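Local coordinates for putative angiotensinogen (Lampetra fluviatilis, PDB 5INW), which is a serpin that binds heparin and, with heparin acting as a template, inhibits thrombin, at residues 102-110 and 352-360; 168-179 and 238-249. The protein carries 1 engineered substitution. All coordinates share one frame; numbering follows the deposited sequence.

Interaction 1: 102-110 and 352-360; sequences PADNIFFSP and FKISVSYDL
Tyr358 reaches up from strand 352-359 and receives the backbone N-H of Phe107 on its hydroxyl, Phe107 N to Tyr358 OH being 3.0 Å with 158° at the hydrogen. No other hydrogen bond spans the two segments, whose strands cross at 74° and so form no ladder. Tyr358 CG lies beside its backbone N (chi1 -56°), a turn that sends the ring toward the backbone of strand 106-108; its CE2 edge meets the carbonyl O of Phe107 close to the ring plane.

The remaining contacts are van der Waals. Tyr358 OH lies 3.5 Å from Ile106 CG2, the two side chains meeting at about a right angle, and Phe108 CB sits 4.1 Å from Tyr358 CE2. Val356 uses its CG2 branch, 3.9 Å from Phe107 CB and 3.8 Å from Asn105 O. Ile354 takes the flank of Asn105: its CD1 is 3.5 Å from Asn105 CB, and its CG2 lies near ND2. The polar end of that amide is held by the C-terminal peptide chain, with OD1 bound to Ala31 N and ND2 to Asp32 O of that chain.

Strand 389-401 pairs with strand 352-359, and its Ser397 hydroxyl bonds Phe107 O. Helix 77-96 packs on Ile106, Phe108 and Tyr358, while strand 106-108 pairs antiparallel with a strand of the C-terminal peptide chain; its crossing over 352-359 is part of the packing of serpin sheet B against sheet A.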
# COMPACT_ATOMS: atom_id res chain seq x y z
N PRO A 102 2.57 -10.68 17.52
CA PRO A 102 3.92 -10.21 17.13
C PRO A 102 4.68 -11.19 16.23
O PRO A 102 5.79 -10.87 15.85
CB PRO A 102 4.62 -10.04 18.45
CG PRO A 102 4.02 -11.12 19.29
CD PRO A 102 2.59 -11.29 18.87
N ALA A 103 4.06 -12.33 15.86
CA ALA A 103 4.53 -13.19 14.74
C ALA A 103 3.89 -12.88 13.38
O ALA A 103 4.28 -13.51 12.39
CB ALA A 103 4.26 -14.65 15.05
N ASP A 104 2.94 -11.94 13.32
CA ASP A 104 2.21 -11.57 12.08
C ASP A 104 3.01 -10.62 11.17
O ASP A 104 3.69 -9.70 11.64
CB ASP A 104 0.82 -10.94 12.36
CG ASP A 104 -0.15 -11.89 13.04
OD1 ASP A 104 0.02 -13.11 12.91
OD2 ASP A 104 -1.07 -11.44 13.76
N ASN A 105 2.84 -10.83 9.85
CA ASN A 105 3.27 -9.88 8.79
C ASN A 105 2.21 -8.80 8.49
O ASN A 105 1.01 -9.06 8.51
CB ASN A 105 3.61 -10.65 7.53
CG ASN A 105 4.73 -11.66 7.75
OD1 ASN A 105 5.62 -11.41 8.53
ND2 ASN A 105 4.69 -12.80 7.05
N ILE A 106 2.68 -7.57 8.36
CA ILE A 106 1.86 -6.43 8.05
C ILE A 106 2.36 -5.87 6.71
O ILE A 106 3.59 -5.62 6.54
CB ILE A 106 1.93 -5.35 9.15
CG1 ILE A 106 1.30 -5.85 10.42
CG2 ILE A 106 1.19 -4.07 8.74
CD1 ILE A 106 1.55 -4.92 11.59
N PHE A 107 1.45 -5.66 5.77
CA PHE A 107 1.81 -5.15 4.44
C PHE A 107 0.64 -4.59 3.66
O PHE A 107 -0.35 -5.27 3.44
CB PHE A 107 2.48 -6.22 3.61
CG PHE A 107 3.32 -5.65 2.53
CD1 PHE A 107 4.40 -4.86 2.84
CD2 PHE A 107 3.04 -5.88 1.18
CE1 PHE A 107 5.20 -4.32 1.85
CE2 PHE A 107 3.80 -5.31 0.19
CZ PHE A 107 4.89 -4.53 0.52
N PHE A 108 0.76 -3.35 3.25
CA PHE A 108 -0.31 -2.67 2.56
C PHE A 108 0.21 -1.44 1.80
O PHE A 108 1.26 -0.93 2.14
CB PHE A 108 -1.44 -2.32 3.54
CG PHE A 108 -1.07 -1.37 4.67
CD1 PHE A 108 -1.27 0.03 4.54
CD2 PHE A 108 -0.58 -1.85 5.87
CE1 PHE A 108 -0.96 0.92 5.56
CE2 PHE A 108 -0.27 -0.96 6.91
CZ PHE A 108 -0.47 0.42 6.75
N SER A 109 -0.50 -0.99 0.78
CA SER A 109 -0.16 0.24 0.04
C SER A 109 -1.10 1.38 0.38
O SER A 109 -2.29 1.31 0.08
CB SER A 109 -0.24 -0.00 -1.47
OG SER A 109 -0.19 1.26 -2.16
N PRO A 110 -0.59 2.45 0.98
CA PRO A 110 -1.46 3.63 1.21
C PRO A 110 -2.00 4.25 -0.04
O PRO A 110 -3.15 4.66 -0.01
CB PRO A 110 -0.55 4.62 1.94
CG PRO A 110 0.52 3.80 2.57
CD PRO A 110 0.71 2.60 1.65
N PHE A 352 12.27 -13.94 0.56
CA PHE A 352 10.96 -14.40 0.98
C PHE A 352 9.89 -13.83 0.11
O PHE A 352 10.11 -12.82 -0.56
CB PHE A 352 10.68 -13.96 2.41
CG PHE A 352 10.72 -12.47 2.61
CD1 PHE A 352 11.92 -11.83 2.85
CD2 PHE A 352 9.58 -11.70 2.56
CE1 PHE A 352 11.96 -10.45 3.03
CE2 PHE A 352 9.62 -10.32 2.74
CZ PHE A 352 10.82 -9.70 2.99
N LYS A 353 8.74 -14.51 0.09
CA LYS A 353 7.50 -14.01 -0.51
C LYS A 353 6.43 -14.14 0.57
O LYS A 353 6.14 -15.26 1.01
CB LYS A 353 7.12 -14.79 -1.76
CG LYS A 353 6.10 -14.09 -2.63
CD LYS A 353 5.84 -14.86 -3.91
CE LYS A 353 5.19 -13.99 -4.98
NZ LYS A 353 4.52 -14.86 -6.01
N ILE A 354 5.89 -13.02 1.02
CA ILE A 354 4.76 -13.01 1.95
C ILE A 354 3.56 -12.29 1.36
O ILE A 354 3.73 -11.36 0.58
CB ILE A 354 5.12 -12.35 3.29
CG1 ILE A 354 5.45 -10.86 3.16
CG2 ILE A 354 6.26 -13.10 3.96
CD1 ILE A 354 5.10 -10.07 4.40
N SER A 355 2.35 -12.71 1.71
CA SER A 355 1.13 -12.00 1.28
C SER A 355 0.16 -11.88 2.41
O SER A 355 0.09 -12.75 3.23
CB SER A 355 0.46 -12.68 0.10
OG SER A 355 0.28 -14.04 0.31
N VAL A 356 -0.58 -10.78 2.45
CA VAL A 356 -1.43 -10.39 3.60
C VAL A 356 -2.78 -9.96 3.06
O VAL A 356 -2.84 -9.37 1.99
CB VAL A 356 -0.79 -9.20 4.32
CG1 VAL A 356 -1.63 -8.76 5.52
CG2 VAL A 356 0.67 -9.51 4.71
N SER A 357 -3.87 -10.23 3.77
CA SER A 357 -5.20 -9.74 3.36
C SER A 357 -5.81 -8.97 4.48
O SER A 357 -5.61 -9.29 5.63
CB SER A 357 -6.13 -10.88 3.00
OG SER A 357 -5.61 -11.59 1.92
N TYR A 358 -6.65 -8.01 4.15
CA TYR A 358 -7.39 -7.28 5.15
C TYR A 358 -8.81 -7.06 4.72
O TYR A 358 -9.15 -7.08 3.54
CB TYR A 358 -6.74 -5.95 5.44
CG TYR A 358 -5.27 -5.96 5.86
CD1 TYR A 358 -4.91 -6.09 7.19
CD2 TYR A 358 -4.27 -5.74 4.92
CE1 TYR A 358 -3.60 -6.04 7.58
CE2 TYR A 358 -2.95 -5.68 5.30
CZ TYR A 358 -2.61 -5.84 6.63
OH TYR A 358 -1.29 -5.80 7.01
N ASP A 359 -9.68 -6.93 5.73
CA ASP A 359 -11.00 -6.32 5.60
C ASP A 359 -10.82 -5.02 6.41
O ASP A 359 -10.44 -5.07 7.57
CB ASP A 359 -12.04 -7.27 6.17
CG ASP A 359 -13.43 -6.67 6.21
OD1 ASP A 359 -13.64 -5.66 6.90
OD2 ASP A 359 -14.33 -7.24 5.56
N LEU A 360 -11.01 -3.88 5.79
CA LEU A 360 -10.56 -2.64 6.40
C LEU A 360 -11.67 -1.87 7.11
O LEU A 360 -11.44 -0.77 7.63
CB LEU A 360 -9.97 -1.73 5.32
CG LEU A 360 -8.76 -2.24 4.56
CD1 LEU A 360 -8.35 -1.23 3.49
CD2 LEU A 360 -7.63 -2.47 5.53

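Interaction 2: 168-179 and 238-249; sequences FELMGKNVVFSK and TSLVIVNVIYFK
Asn174 and Asn244 join by their side-chain amides across a non-hydrogen-bonded pair of the ladder. Asn244 ND2 donates to Asn174 OD1 at 2.9 Å and almost straight, 175° at the hydrogen. The acceptor lies in the amide plane of Asn244, but the donor stands above the carbonyl plane of Asn174, and the two amide planes are turned 53° apart. Asn244 CG points away from its backbone N (chi1 177°), which lets the amide lean to its neighbour, and each amide has a further partner: Asn244 OD1 meets the Ser112 hydroxyl and Asn174 ND2 the carbonyl O of Phe196. A leucine in place of Asn244 would probably leave Asn174 OD1 and the Ser112 hydroxyl without this mate and set the Asn174 amide freer to turn.

Strands 168-179 and 238-249 run antiparallel inside serpin sheet A, with paired backbone bonds at Met171-Tyr247, Lys173-Val245, Val175-Val243 and Phe177-Val241. Strand 405-417, the cleaved reactive loop inserted as in other cleaved serpins, flanks 238-249; a classic beta bulge sets Ser239 and Leu240 together opposite its Ile416.

On the face of the asparagines, where helix 110-122 packs on Asn174, Ile242 and Asn244, Val176 CG1 meets Leu240 CD2 obliquely at 3.9 Å. Farther along, Leu170 CD1 rests on Phe248 CB at 3.7 Å, and Phe168 brings CE1 to the edge of the Phe248 ring, 3.7 Å from Phe248 CE1. The opposite face carries Glu169, an extended chain crossing Tyr247 at about a right angle, OE2 being 3.8 Å from CE2 of that ring; Tyr247 OH bonds Glu407. Val175 CG1 lies over one face of the Phe177 ring, toward its rim, while the ring edge points at Val243 CG2, and helix 208-221 packs on Val175, Phe177 and Val241.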
# COMPACT_ATOMS: atom_id res chain seq x y z
N PHE A 168 13.18 -0.52 -13.24
CA PHE A 168 12.13 0.08 -12.35
C PHE A 168 10.77 0.09 -13.03
O PHE A 168 10.69 0.43 -14.20
CB PHE A 168 12.49 1.52 -12.01
CG PHE A 168 11.49 2.19 -11.14
CD1 PHE A 168 11.48 1.98 -9.78
CD2 PHE A 168 10.54 3.06 -11.67
CE1 PHE A 168 10.54 2.63 -8.96
CE2 PHE A 168 9.59 3.69 -10.86
CZ PHE A 168 9.59 3.47 -9.53
N GLU A 169 9.71 -0.28 -12.32
CA GLU A 169 8.34 -0.14 -12.82
C GLU A 169 7.46 0.12 -11.67
O GLU A 169 7.45 -0.67 -10.69
CB GLU A 169 7.83 -1.43 -13.52
CG GLU A 169 6.39 -1.31 -14.09
CD GLU A 169 5.87 -2.51 -14.90
OE1 GLU A 169 4.64 -2.52 -15.20
OE2 GLU A 169 6.63 -3.46 -15.24
N LEU A 170 6.70 1.21 -11.76
CA LEU A 170 5.57 1.47 -10.87
C LEU A 170 4.36 1.82 -11.71
O LEU A 170 4.40 2.77 -12.47
CB LEU A 170 5.89 2.56 -9.86
CG LEU A 170 4.75 2.70 -8.82
CD1 LEU A 170 4.60 1.54 -7.87
CD2 LEU A 170 4.87 3.97 -8.01
N MET A 171 3.29 1.06 -11.56
CA MET A 171 2.12 1.16 -12.43
C MET A 171 0.92 1.10 -11.49
O MET A 171 0.91 0.32 -10.55
CB MET A 171 2.17 -0.04 -13.41
CG MET A 171 0.98 -0.29 -14.35
SD MET A 171 -0.27 -1.29 -13.49
CE MET A 171 -0.02 -2.95 -14.11
N GLY A 172 -0.09 1.91 -11.78
CA GLY A 172 -1.30 1.99 -11.01
C GLY A 172 -2.51 2.16 -11.91
O GLY A 172 -2.48 2.93 -12.89
N LYS A 173 -3.59 1.45 -11.60
CA LYS A 173 -4.77 1.44 -12.42
C LYS A 173 -5.97 1.47 -11.51
O LYS A 173 -6.09 0.65 -10.63
CB LYS A 173 -4.74 0.17 -13.30
CG LYS A 173 -5.69 0.16 -14.48
CD LYS A 173 -5.21 1.00 -15.67
CE LYS A 173 -6.40 1.49 -16.53
NZ LYS A 173 -7.12 2.68 -15.95
N ASN A 174 -6.86 2.43 -11.72
CA ASN A 174 -8.21 2.38 -11.19
C ASN A 174 -9.21 1.87 -12.22
O ASN A 174 -9.14 2.20 -13.39
CB ASN A 174 -8.67 3.74 -10.79
CG ASN A 174 -7.74 4.39 -9.83
OD1 ASN A 174 -7.52 3.91 -8.69
ND2 ASN A 174 -7.19 5.51 -10.26
N VAL A 175 -10.17 1.10 -11.74
CA VAL A 175 -11.26 0.58 -12.58
C VAL A 175 -12.53 0.65 -11.79
O VAL A 175 -12.50 0.38 -10.58
CB VAL A 175 -11.01 -0.86 -13.03
CG1 VAL A 175 -12.12 -1.32 -13.96
CG2 VAL A 175 -9.69 -0.95 -13.79
N VAL A 176 -13.61 1.09 -12.43
CA VAL A 176 -14.88 1.22 -11.79
C VAL A 176 -15.94 0.50 -12.59
O VAL A 176 -16.27 0.84 -13.75
CB VAL A 176 -15.28 2.70 -11.59
CG1 VAL A 176 -16.68 2.82 -10.99
CG2 VAL A 176 -14.25 3.44 -10.69
N PHE A 177 -16.52 -0.50 -11.96
CA PHE A 177 -17.64 -1.22 -12.56
C PHE A 177 -18.96 -0.70 -11.99
O PHE A 177 -19.05 -0.42 -10.80
CB PHE A 177 -17.49 -2.73 -12.28
CG PHE A 177 -16.22 -3.30 -12.79
CD1 PHE A 177 -16.07 -3.57 -14.14
CD2 PHE A 177 -15.15 -3.57 -11.89
CE1 PHE A 177 -14.90 -4.14 -14.63
CE2 PHE A 177 -13.95 -4.14 -12.38
CZ PHE A 177 -13.83 -4.41 -13.77
N SER A 178 -19.98 -0.66 -12.82
CA SER A 178 -21.29 -0.16 -12.41
C SER A 178 -22.42 -1.09 -12.86
O SER A 178 -22.35 -1.70 -13.94
CB SER A 178 -21.47 1.26 -12.96
OG SER A 178 -22.81 1.70 -12.87
N LYS A 179 -23.48 -1.16 -12.05
CA LYS A 179 -24.72 -1.93 -12.42
C LYS A 179 -25.29 -1.49 -13.75
O LYS A 179 -25.35 -0.29 -14.06
CB LYS A 179 -25.81 -1.81 -11.37
CG LYS A 179 -26.89 -2.86 -11.42
CD LYS A 179 -27.92 -2.60 -10.32
CE LYS A 179 -28.64 -3.86 -9.87
NZ LYS A 179 -29.65 -4.35 -10.85
N THR A 238 -25.36 -5.75 -5.71
CA THR A 238 -24.25 -4.89 -5.95
C THR A 238 -24.57 -3.94 -7.06
O THR A 238 -25.07 -4.32 -8.15
CB THR A 238 -22.99 -5.67 -6.29
OG1 THR A 238 -22.67 -6.47 -5.15
CG2 THR A 238 -21.80 -4.73 -6.58
N SER A 239 -24.22 -2.70 -6.76
CA SER A 239 -24.48 -1.59 -7.61
C SER A 239 -23.23 -0.95 -8.20
O SER A 239 -23.27 -0.52 -9.35
CB SER A 239 -25.32 -0.58 -6.84
OG SER A 239 -26.69 -0.89 -7.04
N LEU A 240 -22.12 -0.93 -7.45
CA LEU A 240 -20.80 -0.64 -8.04
C LEU A 240 -19.70 -1.39 -7.34
O LEU A 240 -19.86 -1.78 -6.18
CB LEU A 240 -20.43 0.82 -7.94
CG LEU A 240 -21.18 1.82 -8.80
CD1 LEU A 240 -22.36 2.36 -7.99
CD2 LEU A 240 -20.22 2.93 -9.26
N VAL A 241 -18.58 -1.54 -8.05
CA VAL A 241 -17.34 -2.07 -7.50
C VAL A 241 -16.20 -1.19 -7.98
O VAL A 241 -16.06 -1.03 -9.16
CB VAL A 241 -17.09 -3.50 -7.98
CG1 VAL A 241 -15.79 -4.05 -7.40
CG2 VAL A 241 -18.23 -4.36 -7.53
N ILE A 242 -15.40 -0.66 -7.07
CA ILE A 242 -14.27 0.21 -7.38
C ILE A 242 -13.02 -0.58 -7.10
O ILE A 242 -12.97 -1.26 -6.14
CB ILE A 242 -14.25 1.45 -6.45
CG1 ILE A 242 -15.45 2.35 -6.79
CG2 ILE A 242 -12.98 2.26 -6.56
CD1 ILE A 242 -15.82 3.31 -5.68
N VAL A 243 -12.03 -0.46 -7.96
CA VAL A 243 -10.80 -1.26 -7.87
C VAL A 243 -9.60 -0.37 -8.10
O VAL A 243 -9.55 0.39 -9.06
CB VAL A 243 -10.77 -2.34 -8.98
CG1 VAL A 243 -9.39 -2.95 -9.13
CG2 VAL A 243 -11.84 -3.39 -8.70
N ASN A 244 -8.66 -0.43 -7.19
CA ASN A 244 -7.31 0.04 -7.47
C ASN A 244 -6.40 -1.17 -7.40
O ASN A 244 -6.49 -1.99 -6.48
CB ASN A 244 -6.80 1.08 -6.46
CG ASN A 244 -5.39 1.46 -6.76
OD1 ASN A 244 -4.44 0.80 -6.34
ND2 ASN A 244 -5.24 2.45 -7.62
N VAL A 245 -5.50 -1.22 -8.35
CA VAL A 245 -4.31 -2.04 -8.23
C VAL A 245 -3.07 -1.19 -8.42
O VAL A 245 -3.07 -0.23 -9.18
CB VAL A 245 -4.29 -3.18 -9.24
CG1 VAL A 245 -5.58 -3.93 -9.15
CG2 VAL A 245 -4.08 -2.66 -10.65
N ILE A 246 -1.97 -1.67 -7.86
CA ILE A 246 -0.69 -1.03 -7.94
C ILE A 246 0.37 -2.10 -7.91
O ILE A 246 0.31 -3.04 -7.10
CB ILE A 246 -0.61 -0.02 -6.83
CG1 ILE A 246 0.71 0.65 -6.74
CG2 ILE A 246 -0.92 -0.67 -5.49
CD1 ILE A 246 0.54 1.86 -5.84
N TYR A 247 1.31 -1.98 -8.83
CA TYR A 247 2.36 -2.93 -9.06
C TYR A 247 3.68 -2.21 -9.09
O TYR A 247 3.81 -1.25 -9.86
CB TYR A 247 2.17 -3.61 -10.41
CG TYR A 247 3.32 -4.52 -10.78
CD1 TYR A 247 3.35 -5.80 -10.32
CD2 TYR A 247 4.40 -4.08 -11.57
CE1 TYR A 247 4.39 -6.65 -10.65
CE2 TYR A 247 5.47 -4.90 -11.89
CZ TYR A 247 5.45 -6.20 -11.42
OH TYR A 247 6.45 -7.14 -11.69
N PHE A 248 4.64 -2.69 -8.30
CA PHE A 248 6.01 -2.17 -8.26
C PHE A 248 7.02 -3.28 -8.51
O PHE A 248 6.92 -4.36 -7.91
CB PHE A 248 6.26 -1.58 -6.87
CG PHE A 248 7.71 -1.39 -6.51
CD1 PHE A 248 8.44 -0.34 -7.05
CD2 PHE A 248 8.32 -2.23 -5.61
CE1 PHE A 248 9.76 -0.16 -6.73
CE2 PHE A 248 9.66 -2.06 -5.28
CZ PHE A 248 10.37 -1.01 -5.82
N LYS A 249 7.99 -3.04 -9.40
CA LYS A 249 9.12 -3.96 -9.52
C LYS A 249 10.41 -3.21 -9.71
O LYS A 249 10.64 -2.63 -10.76
CB LYS A 249 8.96 -4.97 -10.64
CG LYS A 249 10.05 -6.05 -10.65
CD LYS A 249 9.78 -7.04 -11.77
CE LYS A 249 10.95 -7.97 -11.96
NZ LYS A 249 10.80 -8.69 -13.25

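In the fold
Three of the four segments lie in one large sheet; 102-110 does not. Interaction 1 joins a strand of that sheet to one lying over it at a steep angle, burying 321 Å², and relies on side-chain packing with a single cross-segment hydrogen bond. Interaction 2 pairs two neighbours within the sheet, burying 1061 Å² through a long backbone ladder, with mostly buried residues on both faces. Interaction 1 is only partly buried. Their centres are 19 Å apart, yet they touch where Ser109 OG packs on Ile246 CD1 at 3.8 Å. The C-terminal peptide chain reaches both: it pairs with strand 106-108 in interaction 1 but merely packs on Leu170, Ile246 and Phe248 in interaction 2.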